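Local coordinates for protein iron aquisition yersiniabactin synthesis enzyme, YbtT (PDB 6BA9) that acts as a low-specificity type II thioesterase that maintains production of the metallophore yersiniabactin, probably by hydrolysing thioesters on the synthetase line, at residues P5-R10 against E36-C41; R61-L66 against A93-E98; L70-E75 against E104-A109; A120-S125 against W209-S214; L191-S196 against V220-D225. The protein carries 1 engineered substitution. All coordinates share one frame; numbering follows the deposited sequence.

Overall arrangement
The five contacts are spread over one alpha/beta-hydrolase domain built on a seven-stranded mixed sheet. Contacts 1 and 5 lie at its two outermost strands, 3-7 and 216-222, with centres about 22 Å apart. Contacts 2 and 3 both pair helix 63-77 with helix 91-105, contact 2 in the buried part of the pair and contact 3 at the surface where helix 91-105 ends, about 14 Å between centres. Contact 4 joins two loops and touches both contact 2, through Phe97, and contact 5, through Leu192, so these three form a continuous packed region. Contact 1 closes first; the pairs 2/3 and 4/5 then interleave along the chain within one domain.

Contact 1 of 5, residues P5-R10 against E36-C41; sequences PLWPAR and EQLADC
Arg10 and Asp40 are joined twice: by a salt bridge from Arg10 NE to Asp40 OD1 (2.9 Å) and by a backbone bond from Arg10 N to Asp40 O. The contact lies beside edge strand 3-7, where a classic beta bulge makes Leu6 and Trp7 both face Leu43 before the chain runs out into a loop. The N-H of Arg10 NE points almost straight at OD1 (174°); the oxygen lies in the guanidinium plane, yet is itself approached from above the carboxylate plane. A water accepts from Arg10 NH2 and donates to Asp40 OD1, while Asn11 holds the other carboxylate oxygen.

Gln37 lies between Arg10 and Trp7. Its chain is extended, with CG anti to the backbone N (chi1 180°); Gln37 CG lies over the centre of the guanidinium, and the amide and guanidinium planes are 9° apart. Glutamine suits this place because Gln37 NE2 can give two bonds, to Pro8 O at 2.9 Å and to Ala39 O at 3.0 Å, stitching both loops while its methylenes pack on flat neighbours. Trp7 is buried and presents one ring face to the other segment: Gln37 CA makes a CH-pi contact 3.9 Å from the centroid of its five-membered ring. Trp7 NE1 bonds to Trp33 O, and Phe237 meets the ring too. Leu38 CB touches Trp7 CH2 at 3.9 Å, and Cys41 O sits at the ring edge, 3.7 Å from Trp7 CE3.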
# COMPACT_ATOMS: atom_id res chain seq x y z
N PRO A 5 15.03 2.57 -3.00
CA PRO A 5 14.80 2.84 -4.42
C PRO A 5 14.70 1.55 -5.23
O PRO A 5 15.49 0.62 -5.04
CB PRO A 5 16.05 3.64 -4.82
CG PRO A 5 17.10 3.15 -3.89
CD PRO A 5 16.40 2.89 -2.58
N LEU A 6 13.71 1.49 -6.12
CA LEU A 6 13.58 0.39 -7.07
C LEU A 6 13.91 0.81 -8.49
O LEU A 6 14.62 0.08 -9.21
CB LEU A 6 12.16 -0.21 -7.05
CG LEU A 6 11.64 -0.81 -5.74
CD1 LEU A 6 10.29 -1.46 -5.93
CD2 LEU A 6 12.62 -1.82 -5.16
N TRP A 7 13.41 1.96 -8.94
CA TRP A 7 13.75 2.52 -10.24
C TRP A 7 14.29 3.93 -10.06
O TRP A 7 13.73 4.72 -9.29
CB TRP A 7 12.55 2.68 -11.19
CG TRP A 7 11.74 1.49 -11.49
CD1 TRP A 7 12.10 0.17 -11.40
CD2 TRP A 7 10.38 1.50 -11.92
NE1 TRP A 7 11.04 -0.62 -11.75
CE2 TRP A 7 9.98 0.17 -12.07
CE3 TRP A 7 9.47 2.52 -12.20
CZ2 TRP A 7 8.70 -0.18 -12.49
CZ3 TRP A 7 8.20 2.18 -12.60
CH2 TRP A 7 7.82 0.84 -12.75
N PRO A 8 15.32 4.31 -10.81
CA PRO A 8 15.67 5.72 -10.91
C PRO A 8 14.77 6.38 -11.95
O PRO A 8 14.21 5.72 -12.83
CB PRO A 8 17.11 5.66 -11.41
CG PRO A 8 17.09 4.48 -12.32
CD PRO A 8 16.15 3.48 -11.70
N ALA A 9 14.62 7.69 -11.84
CA ALA A 9 13.92 8.41 -12.88
C ALA A 9 14.70 8.28 -14.18
O ALA A 9 15.93 8.17 -14.19
CB ALA A 9 13.80 9.89 -12.51
N ARG A 10 13.97 8.28 -15.29
CA ARG A 10 14.63 8.28 -16.59
C ARG A 10 13.92 9.21 -17.55
O ARG A 10 12.82 9.71 -17.30
CB ARG A 10 14.75 6.87 -17.19
CG ARG A 10 13.44 6.28 -17.63
CD ARG A 10 13.64 4.91 -18.25
NE ARG A 10 12.41 4.33 -18.77
CZ ARG A 10 12.30 3.06 -19.15
NH1 ARG A 10 13.34 2.25 -19.07
NH2 ARG A 10 11.14 2.61 -19.61
N GLU A 36 12.26 -4.81 -14.61
CA GLU A 36 11.98 -3.98 -15.77
C GLU A 36 11.26 -2.69 -15.37
O GLU A 36 10.22 -2.75 -14.72
CB GLU A 36 11.12 -4.77 -16.75
CG GLU A 36 10.77 -4.02 -18.02
CD GLU A 36 9.92 -4.83 -18.98
OE1 GLU A 36 9.78 -4.40 -20.15
OE2 GLU A 36 9.37 -5.88 -18.57
N GLN A 37 11.80 -1.55 -15.78
CA GLN A 37 11.18 -0.26 -15.50
C GLN A 37 10.00 -0.03 -16.44
O GLN A 37 10.16 -0.02 -17.67
CB GLN A 37 12.22 0.85 -15.62
CG GLN A 37 11.67 2.23 -15.35
CD GLN A 37 12.74 3.20 -14.88
OE1 GLN A 37 13.93 2.87 -14.83
NE2 GLN A 37 12.32 4.39 -14.51
N LEU A 38 8.81 0.16 -15.87
CA LEU A 38 7.58 0.23 -16.65
C LEU A 38 7.02 1.64 -16.80
O LEU A 38 5.99 1.83 -17.47
CB LEU A 38 6.52 -0.69 -16.04
CG LEU A 38 6.94 -2.16 -16.03
CD1 LEU A 38 5.97 -3.04 -15.27
CD2 LEU A 38 7.06 -2.68 -17.46
N ALA A 39 7.66 2.63 -16.20
CA ALA A 39 7.29 4.03 -16.35
C ALA A 39 8.53 4.84 -16.01
O ALA A 39 9.46 4.33 -15.38
CB ALA A 39 6.13 4.44 -15.44
N ASP A 40 8.55 6.11 -16.44
CA ASP A 40 9.77 6.90 -16.35
C ASP A 40 10.02 7.56 -14.99
O ASP A 40 11.11 8.12 -14.77
CB ASP A 40 9.76 7.97 -17.45
CG ASP A 40 9.90 7.37 -18.85
OD1 ASP A 40 10.21 6.17 -18.99
OD2 ASP A 40 9.70 8.14 -19.80
N CYS A 41 9.04 7.53 -14.08
CA CYS A 41 9.23 8.12 -12.77
C CYS A 41 10.24 7.30 -11.97
O CYS A 41 10.42 6.11 -12.21
CB CYS A 41 7.90 8.09 -12.01
SG CYS A 41 7.09 6.47 -11.91
O HOH W 1 9.22 4.39 -20.64

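Contact 2 of 5, residues R61-L66 against A93-E98; sequences RSITQL and AQVAFE
Ile63 lies across Gln94 and Val95, at about a right angle to the first side chain and obliquely to the second. Its two branches divide the work. CG1 stands beside the backbone N (chi1 -64°) and carries Ile63 CD1 to Val95 CG2 at 3.8 Å and to within 3.5 Å of Gln94 OE1. On the other branch, Ile63 CG2 lies on the backbone of the second helix, 3.8 Å from Val95 N, and reaches on to Glu98 CG. A beta-branched isoleucine suits this place because its two arms can follow the helix surface in two directions.

Val95 CG2 is shared, as Leu66 CD1 meets it at 4.1 Å, so one methyl touches two residues one helical turn apart, Ile63 and Leu66. On the solvent side, exposed Thr64 runs side by side with Glu98, both pointing the same way, Thr64 CG2 lying 4.0 Å from Glu98 OE1. The polar ends find partners beyond the pair: Gln94 OE1 bonds to Thr172 OG1, and the Glu98 carboxylate is held by Arg101, Tyr175 and Tyr177. No hydrogen bond joins the segments. Ser62 is the N-cap of helix 63-77, Ser62 OG accepting from Gln65 N at 3.0 Å. This is mainly apolar helix-to-helix packing in the alpha/beta-hydrolase fold, and helix 91-105 follows strand 84-89, the position at which alpha/beta hydrolases carry the nucleophile elbow.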
# COMPACT_ATOMS: atom_id res chain seq x y z
N ARG A 61 2.25 -1.63 15.13
CA ARG A 61 0.91 -2.20 15.20
C ARG A 61 -0.17 -1.16 14.92
O ARG A 61 -1.35 -1.38 15.25
CB ARG A 61 0.72 -2.87 16.56
CG ARG A 61 1.78 -3.95 16.76
CD ARG A 61 1.51 -4.79 17.97
NE ARG A 61 1.42 -4.04 19.21
CZ ARG A 61 2.44 -3.80 20.03
NH1 ARG A 61 3.67 -4.22 19.75
NH2 ARG A 61 2.23 -3.12 21.15
N SER A 62 0.19 -0.05 14.26
CA SER A 62 -0.71 1.06 13.97
C SER A 62 -0.43 1.63 12.58
O SER A 62 0.70 2.01 12.28
CB SER A 62 -0.48 2.16 15.03
OG SER A 62 -0.98 3.40 14.60
N ILE A 63 -1.48 1.72 11.77
CA ILE A 63 -1.42 2.37 10.47
C ILE A 63 -1.00 3.83 10.60
O ILE A 63 -0.17 4.33 9.83
CB ILE A 63 -2.78 2.23 9.74
CG1 ILE A 63 -3.11 0.76 9.45
CG2 ILE A 63 -2.81 3.09 8.47
CD1 ILE A 63 -2.06 0.02 8.59
N THR A 64 -1.60 4.55 11.55
CA THR A 64 -1.30 5.98 11.65
C THR A 64 0.14 6.21 12.12
O THR A 64 0.77 7.20 11.71
CB THR A 64 -2.34 6.70 12.53
OG1 THR A 64 -2.46 6.04 13.79
CG2 THR A 64 -3.70 6.75 11.87
N GLN A 65 0.69 5.32 12.95
CA GLN A 65 2.11 5.43 13.34
C GLN A 65 3.02 5.23 12.13
O GLN A 65 4.00 5.97 11.93
CB GLN A 65 2.47 4.41 14.41
CG GLN A 65 1.98 4.73 15.79
CD GLN A 65 2.28 3.61 16.76
OE1 GLN A 65 3.09 2.71 16.47
NE2 GLN A 65 1.63 3.65 17.93
N LEU A 66 2.74 4.22 11.31
CA LEU A 66 3.51 4.02 10.09
C LEU A 66 3.44 5.25 9.18
O LEU A 66 4.46 5.67 8.61
CB LEU A 66 2.99 2.79 9.35
CG LEU A 66 3.33 1.44 10.00
CD1 LEU A 66 2.45 0.34 9.40
CD2 LEU A 66 4.79 1.10 9.80
N ALA A 93 -2.51 0.69 1.12
CA ALA A 93 -3.40 1.80 0.75
C ALA A 93 -3.80 2.62 1.97
O ALA A 93 -3.94 3.84 1.88
CB ALA A 93 -4.64 1.26 0.04
N GLN A 94 -3.98 1.96 3.11
CA GLN A 94 -4.34 2.67 4.33
C GLN A 94 -3.20 3.58 4.77
O GLN A 94 -3.42 4.73 5.14
CB GLN A 94 -4.68 1.68 5.45
CG GLN A 94 -5.81 0.71 5.13
CD GLN A 94 -5.85 -0.46 6.07
OE1 GLN A 94 -4.82 -0.88 6.61
NE2 GLN A 94 -7.03 -1.03 6.26
N VAL A 95 -1.97 3.07 4.72
CA VAL A 95 -0.81 3.88 5.07
C VAL A 95 -0.64 5.03 4.08
O VAL A 95 -0.37 6.16 4.48
CB VAL A 95 0.46 3.03 5.19
CG1 VAL A 95 1.65 3.93 5.52
CG2 VAL A 95 0.31 1.97 6.28
N ALA A 96 -0.79 4.75 2.78
CA ALA A 96 -0.64 5.79 1.77
C ALA A 96 -1.67 6.89 1.98
O ALA A 96 -1.34 8.08 1.89
CB ALA A 96 -0.80 5.19 0.37
N PHE A 97 -2.92 6.52 2.26
CA PHE A 97 -3.97 7.49 2.54
C PHE A 97 -3.62 8.36 3.74
O PHE A 97 -3.68 9.60 3.67
CB PHE A 97 -5.28 6.74 2.77
CG PHE A 97 -6.41 7.61 3.26
CD1 PHE A 97 -6.93 8.60 2.47
CD2 PHE A 97 -6.94 7.41 4.51
CE1 PHE A 97 -8.01 9.38 2.93
CE2 PHE A 97 -8.00 8.17 4.97
CZ PHE A 97 -8.52 9.16 4.18
N GLU A 98 -3.24 7.73 4.86
CA GLU A 98 -2.94 8.49 6.07
C GLU A 98 -1.68 9.34 5.90
O GLU A 98 -1.60 10.45 6.45
CB GLU A 98 -2.86 7.56 7.29
CG GLU A 98 -4.18 6.92 7.70
CD GLU A 98 -5.17 7.89 8.31
OE1 GLU A 98 -4.75 9.00 8.72
OE2 GLU A 98 -6.36 7.53 8.35

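Contact 3 of 5, residues L70-E75 against E104-A109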
# COMPACT_ATOMS: atom_id res chain seq x y z
N LEU A 70 6.42 7.75 7.75
CA LEU A 70 6.61 7.94 6.32
C LEU A 70 6.44 9.39 5.92
O LEU A 70 7.24 9.91 5.14
CB LEU A 70 5.67 7.02 5.54
CG LEU A 70 5.80 7.12 4.01
CD1 LEU A 70 7.21 6.75 3.52
CD2 LEU A 70 4.75 6.22 3.33
N ALA A 71 5.42 10.07 6.45
CA ALA A 71 5.22 11.47 6.07
C ALA A 71 6.41 12.32 6.50
O ALA A 71 6.86 13.20 5.75
CB ALA A 71 3.93 11.99 6.70
N ASN A 72 6.93 12.07 7.70
CA ASN A 72 8.10 12.83 8.14
C ASN A 72 9.29 12.57 7.24
O ASN A 72 9.99 13.51 6.85
CB ASN A 72 8.45 12.50 9.59
CG ASN A 72 7.40 12.97 10.57
OD1 ASN A 72 6.42 13.62 10.19
ND2 ASN A 72 7.56 12.61 11.82
N GLU A 73 9.51 11.31 6.87
CA GLU A 73 10.63 10.99 5.99
C GLU A 73 10.48 11.68 4.64
O GLU A 73 11.46 12.24 4.12
CB GLU A 73 10.73 9.48 5.82
CG GLU A 73 11.81 9.06 4.83
CD GLU A 73 12.04 7.56 4.83
OE1 GLU A 73 12.03 6.96 5.93
OE2 GLU A 73 12.22 7.00 3.73
N LEU A 74 9.29 11.65 4.06
CA LEU A 74 9.08 12.26 2.76
C LEU A 74 9.20 13.77 2.83
O LEU A 74 9.78 14.39 1.94
CB LEU A 74 7.74 11.82 2.17
CG LEU A 74 7.65 10.32 1.87
CD1 LEU A 74 6.30 9.99 1.34
CD2 LEU A 74 8.71 9.87 0.89
N GLU A 75 8.67 14.40 3.89
CA GLU A 75 8.82 15.84 4.04
C GLU A 75 10.29 16.24 4.09
O GLU A 75 10.66 17.31 3.58
CB GLU A 75 8.08 16.31 5.29
CG GLU A 75 8.21 17.80 5.56
CD GLU A 75 7.34 18.30 6.70
OE1 GLU A 75 6.85 17.49 7.52
OE2 GLU A 75 7.16 19.55 6.77
N GLU A 104 -0.79 16.62 2.90
CA GLU A 104 -1.73 17.63 2.43
C GLU A 104 -1.97 18.68 3.51
O GLU A 104 -1.95 19.89 3.22
CB GLU A 104 -3.04 16.95 2.02
CG GLU A 104 -4.06 17.84 1.36
CD GLU A 104 -5.25 17.03 0.87
OE1 GLU A 104 -5.04 15.98 0.23
OE2 GLU A 104 -6.37 17.45 1.18
N GLN A 105 -2.17 18.24 4.77
CA GLN A 105 -2.40 19.16 5.88
C GLN A 105 -1.20 20.08 6.09
O GLN A 105 -1.36 21.23 6.51
CB GLN A 105 -2.62 18.38 7.17
CG GLN A 105 -3.91 17.60 7.28
CD GLN A 105 -3.88 16.65 8.47
OE1 GLN A 105 -2.87 16.56 9.18
NE2 GLN A 105 -4.97 15.95 8.69
N ARG A 106 0.00 19.56 5.89
CA ARG A 106 1.20 20.36 6.07
C ARG A 106 1.47 21.33 4.92
O ARG A 106 2.47 22.05 4.96
CB ARG A 106 2.41 19.42 6.22
CG ARG A 106 2.41 18.63 7.52
CD ARG A 106 3.46 17.51 7.51
NE ARG A 106 3.23 16.59 8.63
CZ ARG A 106 4.00 15.54 8.91
NH1 ARG A 106 5.06 15.24 8.17
NH2 ARG A 106 3.68 14.77 9.94
N GLY A 107 0.62 21.34 3.88
CA GLY A 107 0.82 22.22 2.75
C GLY A 107 1.79 21.71 1.71
O GLY A 107 2.33 22.50 0.93
N LEU A 108 2.01 20.40 1.65
CA LEU A 108 3.07 19.88 0.79
C LEU A 108 2.56 19.36 -0.54
O LEU A 108 3.38 19.10 -1.44
CB LEU A 108 3.91 18.86 1.56
CG LEU A 108 4.65 19.60 2.69
CD1 LEU A 108 5.35 18.62 3.58
CD2 LEU A 108 5.66 20.60 2.12
N ALA A 109 1.25 19.25 -0.71
CA ALA A 109 0.64 19.12 -2.02
C ALA A 109 1.18 17.91 -2.77
O ALA A 109 1.79 18.06 -3.83
CB ALA A 109 0.90 20.39 -2.84
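Glu75 and Leu108 mark the closest approach of the two backbones, their CA atoms still 7.7 Å apart, so long side chains must bridge the gap. Segment 70-75 is regular helix from the second half of helix 63-77, whereas 104-109 is the last turn of helix 91-105 and the corner after it. There Gly107 takes a positive phi of 83° with two bonds back into the last turn, one of them from Gly107 N to Glu104 O at 3.0 Å: a Schellman motif, for which glycine is well suited, since a CB would press on the preceding carbonyl oxygen.

Arg106, just before that glycine, reaches out with an extended chain to helix 63-77. Its two terminal nitrogens grip a single oxygen end-on, Asn72 OD1, which lies 2.9 Å from Arg106 NH1 and 3.0 Å from Arg106 NH2. Both bonds are bent, as expected when two N-H groups converge on one acceptor, and the oxygen also lies somewhat out of the guanidinium plane. Arg106 NH1 also forms a salt bridge with Glu75 OE1 at 2.9 Å, a weak hydrogen bond at 122°. Arginine suits the place because its forked end can serve an amide and a carboxylate together, and the small Ala71 lets it come near, with Ala71 CB 3.7 Å from Arg106 NH1. Next to this polar group, the methylenes of Glu75 lie across Leu108, Leu108 CD1 packing on Glu75 CG at 3.6 Å.

Contact 4 of 5, residues A120-S125 against W209-S214; sequences APHLHS and WRQWLS
Pro121 is wedged between two tryptophans, and one atom, CD, meets a ring face of each. Pro121 CD stands 3.4 Å from the centroid of the Trp209 six-membered ring and 3.7 Å from that of the Trp212 five-membered ring, a pair of CH-pi contacts. Proline suits the place because its ring C-H groups, made a little acidic by the adjacent nitrogen, pack well against electron-rich indole. Pro121 CG lies over the same face of Trp209, displaced toward Trp209 CH2 (3.4 Å), and Ala120 CA covers the five-membered ring of Trp209 from that face too, 3.6 Å from its centroid.

Farther out, Trp212 NE1 donates to His122 ND1 at 3.0 Å, nearly straight (167°). His122 ND1 lies close to the indole plane, while the indole nitrogen is tilted 20° from the histidine plane; the rings meet rim to rim, planes 28° apart. Gln211 CG brushes His122 CE1 at 3.8 Å. Trp209 NE1 is held by Cys118 O.

The arrangement fastens the loop after strand 112-116, at the start of the helical insertion that in related thioesterases forms the lid, to the loop leading into edge strand 216-222.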
# COMPACT_ATOMS: atom_id res chain seq x y z
N ALA A 120 -12.56 0.64 2.23
CA ALA A 120 -12.50 2.00 2.72
C ALA A 120 -12.39 2.05 4.25
O ALA A 120 -12.74 1.08 4.94
CB ALA A 120 -13.74 2.74 2.28
N PRO A 121 -11.92 3.18 4.82
CA PRO A 121 -11.63 3.22 6.27
C PRO A 121 -12.84 3.15 7.19
O PRO A 121 -12.64 2.88 8.39
CB PRO A 121 -10.86 4.53 6.45
CG PRO A 121 -10.28 4.81 5.10
CD PRO A 121 -11.32 4.34 4.13
N HIS A 122 -14.07 3.34 6.71
CA HIS A 122 -15.24 3.12 7.55
C HIS A 122 -15.78 1.71 7.46
O HIS A 122 -16.82 1.40 8.07
CB HIS A 122 -16.35 4.13 7.22
CG HIS A 122 -16.87 4.00 5.83
ND1 HIS A 122 -16.16 4.42 4.72
CD2 HIS A 122 -18.05 3.52 5.35
CE1 HIS A 122 -16.87 4.20 3.63
NE2 HIS A 122 -18.01 3.63 3.98
N LEU A 123 -15.10 0.83 6.72
CA LEU A 123 -15.49 -0.55 6.56
C LEU A 123 -14.45 -1.47 7.20
O LEU A 123 -13.40 -1.04 7.66
CB LEU A 123 -15.64 -0.88 5.07
CG LEU A 123 -16.61 -0.00 4.27
CD1 LEU A 123 -16.61 -0.39 2.82
CD2 LEU A 123 -18.03 -0.10 4.83
N HIS A 124 -14.78 -2.76 7.24
CA HIS A 124 -13.85 -3.81 7.62
C HIS A 124 -13.66 -4.76 6.44
O HIS A 124 -14.56 -4.96 5.63
CB HIS A 124 -14.37 -4.61 8.82
CG HIS A 124 -14.68 -3.78 10.02
ND1 HIS A 124 -13.75 -3.51 11.00
CD2 HIS A 124 -15.83 -3.20 10.43
CE1 HIS A 124 -14.30 -2.77 11.94
NE2 HIS A 124 -15.57 -2.58 11.63
N SER A 125 -12.47 -5.38 6.39
CA SER A 125 -12.23 -6.44 5.42
C SER A 125 -13.19 -7.60 5.65
O SER A 125 -13.54 -7.93 6.79
CB SER A 125 -10.78 -6.93 5.57
OG SER A 125 -10.54 -8.00 4.68
N TRP A 209 -14.38 4.14 -0.95
CA TRP A 209 -13.39 5.19 -0.69
C TRP A 209 -13.85 6.56 -1.17
O TRP A 209 -13.30 7.58 -0.74
CB TRP A 209 -12.07 4.85 -1.36
CG TRP A 209 -11.15 3.92 -0.57
CD1 TRP A 209 -11.04 2.58 -0.70
CD2 TRP A 209 -10.21 4.31 0.42
NE1 TRP A 209 -10.09 2.09 0.16
CE2 TRP A 209 -9.56 3.14 0.86
CE3 TRP A 209 -9.86 5.53 0.99
CZ2 TRP A 209 -8.57 3.16 1.85
CZ3 TRP A 209 -8.87 5.55 1.97
CH2 TRP A 209 -8.24 4.37 2.38
N ARG A 210 -14.85 6.61 -2.06
CA ARG A 210 -15.32 7.91 -2.52
C ARG A 210 -15.91 8.74 -1.39
O ARG A 210 -16.03 9.96 -1.55
CB ARG A 210 -16.32 7.73 -3.68
CG ARG A 210 -15.69 7.15 -4.95
CD ARG A 210 -16.66 7.08 -6.14
NE ARG A 210 -17.78 6.20 -5.84
CZ ARG A 210 -18.99 6.60 -5.45
NH1 ARG A 210 -19.26 7.89 -5.33
NH2 ARG A 210 -19.90 5.68 -5.16
N GLN A 211 -16.22 8.13 -0.25
CA GLN A 211 -16.69 8.89 0.90
C GLN A 211 -15.59 9.78 1.48
O GLN A 211 -15.89 10.75 2.18
CB GLN A 211 -17.17 7.95 2.01
CG GLN A 211 -18.36 7.05 1.65
CD GLN A 211 -19.66 7.80 1.65
OE1 GLN A 211 -19.78 8.84 2.31
NE2 GLN A 211 -20.63 7.29 0.93
N TRP A 212 -14.33 9.46 1.18
CA TRP A 212 -13.17 10.07 1.83
C TRP A 212 -12.36 10.98 0.92
O TRP A 212 -11.38 11.60 1.38
CB TRP A 212 -12.26 8.93 2.34
CG TRP A 212 -12.87 8.09 3.38
CD1 TRP A 212 -13.70 7.02 3.20
CD2 TRP A 212 -12.73 8.25 4.79
NE1 TRP A 212 -14.07 6.50 4.42
CE2 TRP A 212 -13.49 7.24 5.41
CE3 TRP A 212 -12.02 9.15 5.60
CZ2 TRP A 212 -13.55 7.11 6.79
CZ3 TRP A 212 -12.09 9.01 6.96
CH2 TRP A 212 -12.85 8.00 7.54
N LEU A 213 -12.72 11.09 -0.36
CA LEU A 213 -11.85 11.66 -1.38
C LEU A 213 -12.66 12.62 -2.25
O LEU A 213 -13.63 12.20 -2.90
CB LEU A 213 -11.26 10.53 -2.24
CG LEU A 213 -10.45 9.48 -1.49
CD1 LEU A 213 -10.13 8.29 -2.42
CD2 LEU A 213 -9.17 10.09 -0.94
N SER A 214 -12.28 13.89 -2.25
CA SER A 214 -13.03 14.91 -3.01
C SER A 214 -12.80 14.86 -4.52
O SER A 214 -13.67 15.31 -5.29
CB SER A 214 -12.66 16.29 -2.50
OG SER A 214 -13.06 16.39 -1.15

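Contact 5 of 5, residues L191-S196 against V220-D225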
# COMPACT_ATOMS: atom_id res chain seq x y z
N LEU A 191 -6.82 7.99 -7.46
CA LEU A 191 -7.21 6.91 -8.34
C LEU A 191 -7.48 5.68 -7.50
O LEU A 191 -6.66 5.32 -6.64
CB LEU A 191 -6.10 6.61 -9.32
CG LEU A 191 -6.24 5.38 -10.21
CD1 LEU A 191 -7.46 5.50 -11.15
CD2 LEU A 191 -4.97 5.16 -11.01
N LEU A 192 -8.61 5.03 -7.73
CA LEU A 192 -8.99 3.79 -7.07
C LEU A 192 -8.82 2.65 -8.06
O LEU A 192 -9.32 2.72 -9.19
CB LEU A 192 -10.46 3.85 -6.64
CG LEU A 192 -10.88 5.00 -5.73
CD1 LEU A 192 -12.36 4.91 -5.39
CD2 LEU A 192 -10.07 5.04 -4.46
N LEU A 193 -8.10 1.61 -7.63
CA LEU A 193 -7.88 0.40 -8.41
C LEU A 193 -8.44 -0.79 -7.66
O LEU A 193 -8.33 -0.88 -6.42
CB LEU A 193 -6.39 0.19 -8.68
CG LEU A 193 -5.66 1.26 -9.48
CD1 LEU A 193 -4.20 0.89 -9.61
CD2 LEU A 193 -6.29 1.43 -10.85
N CYS A 194 -9.02 -1.72 -8.40
CA CYS A 194 -9.43 -3.00 -7.85
C CYS A 194 -9.16 -4.09 -8.88
O CYS A 194 -8.90 -3.81 -10.06
CB CYS A 194 -10.89 -2.99 -7.37
SG CYS A 194 -12.10 -2.91 -8.72
N GLY A 195 -9.22 -5.33 -8.41
CA GLY A 195 -8.96 -6.49 -9.26
C GLY A 195 -10.22 -7.23 -9.64
O GLY A 195 -11.10 -7.46 -8.82
N SER A 196 -10.29 -7.63 -10.92
CA SER A 196 -11.49 -8.30 -11.42
C SER A 196 -11.84 -9.53 -10.60
O SER A 196 -13.03 -9.84 -10.41
CB SER A 196 -11.29 -8.71 -12.88
OG SER A 196 -10.19 -9.58 -13.06
N VAL A 220 -11.10 1.68 -11.15
CA VAL A 220 -10.66 1.14 -12.43
C VAL A 220 -10.25 -0.31 -12.17
O VAL A 220 -9.47 -0.59 -11.24
CB VAL A 220 -9.50 1.97 -13.01
CG1 VAL A 220 -8.90 1.29 -14.25
CG2 VAL A 220 -9.96 3.42 -13.32
N VAL A 221 -10.81 -1.23 -12.95
CA VAL A 221 -10.64 -2.66 -12.73
C VAL A 221 -9.43 -3.15 -13.52
O VAL A 221 -9.36 -2.98 -14.75
CB VAL A 221 -11.91 -3.43 -13.15
CG1 VAL A 221 -11.72 -4.94 -12.93
CG2 VAL A 221 -13.11 -2.95 -12.39
N ILE A 222 -8.49 -3.76 -12.82
CA ILE A 222 -7.38 -4.47 -13.43
C ILE A 222 -7.72 -5.96 -13.42
O ILE A 222 -8.17 -6.50 -12.41
CB ILE A 222 -6.08 -4.16 -12.66
CG1 ILE A 222 -5.74 -2.67 -12.85
CG2 ILE A 222 -4.95 -5.08 -13.12
CD1 ILE A 222 -4.52 -2.21 -12.13
N ASP A 223 -7.56 -6.62 -14.57
CA ASP A 223 -7.85 -8.04 -14.63
C ASP A 223 -6.77 -8.82 -13.88
O ASP A 223 -5.60 -8.78 -14.25
CB ASP A 223 -7.94 -8.49 -16.10
CG ASP A 223 -9.19 -7.95 -16.80
OD1 ASP A 223 -10.16 -7.53 -16.11
OD2 ASP A 223 -9.22 -7.95 -18.05
N GLY A 224 -7.17 -9.54 -12.84
CA GLY A 224 -6.23 -10.26 -12.02
C GLY A 224 -6.82 -10.60 -10.67
O GLY A 224 -7.98 -10.29 -10.37
N ASP A 225 -6.01 -11.28 -9.85
CA ASP A 225 -6.38 -11.62 -8.49
C ASP A 225 -5.76 -10.59 -7.53
O ASP A 225 -5.29 -9.54 -7.96
CB ASP A 225 -6.00 -13.08 -8.17
CG ASP A 225 -4.51 -13.33 -8.16
OD1 ASP A 225 -3.68 -12.40 -8.10
OD2 ASP A 225 -4.14 -14.53 -8.20
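The flat peptide groups of Leu192 to Ser196 meet those of Val220 to Ile222 edge to edge, joined by four hydrogen bonds in the parallel-strand pattern: Val220 N to Leu192 O (2.8 Å), Cys194 N to Val220 O (3.1 Å), Ile222 N to Cys194 O and Ser196 N to Ile222 O. Most donors stand tilted from the carbonyl planes. The strand directions diverge by 36°, a strong twist. On one face of the sheet Leu193 and Val220 lie side by side, pointing the same way, with Leu193 CD2 3.9 Å from Val220 CB; Ile222 joins them there, Ile222 CD1 lying 4.0 Å from Leu193 CD1. Leu191 CD1 reaches Val220 CG2 on this face, and helix 233-243 packs over it. On the other face Cys194 SG touches Val221 CG2 at 3.8 Å, with Trp203 and Val206 of helix 203-207 beyond.

Gly195 suits its place: a CB would press on the carbonyls of the turning chain. Beyond it Ser196 OG, at chi1 59°, accepts from Gly224 N at 3.0 Å and continues the ladder with a side chain. This is a parallel beta-alpha-beta crossover at the edge of the sheet; in alpha/beta hydrolases of this family the catalytic acid and histidine probably come from the loops that follow these two strands.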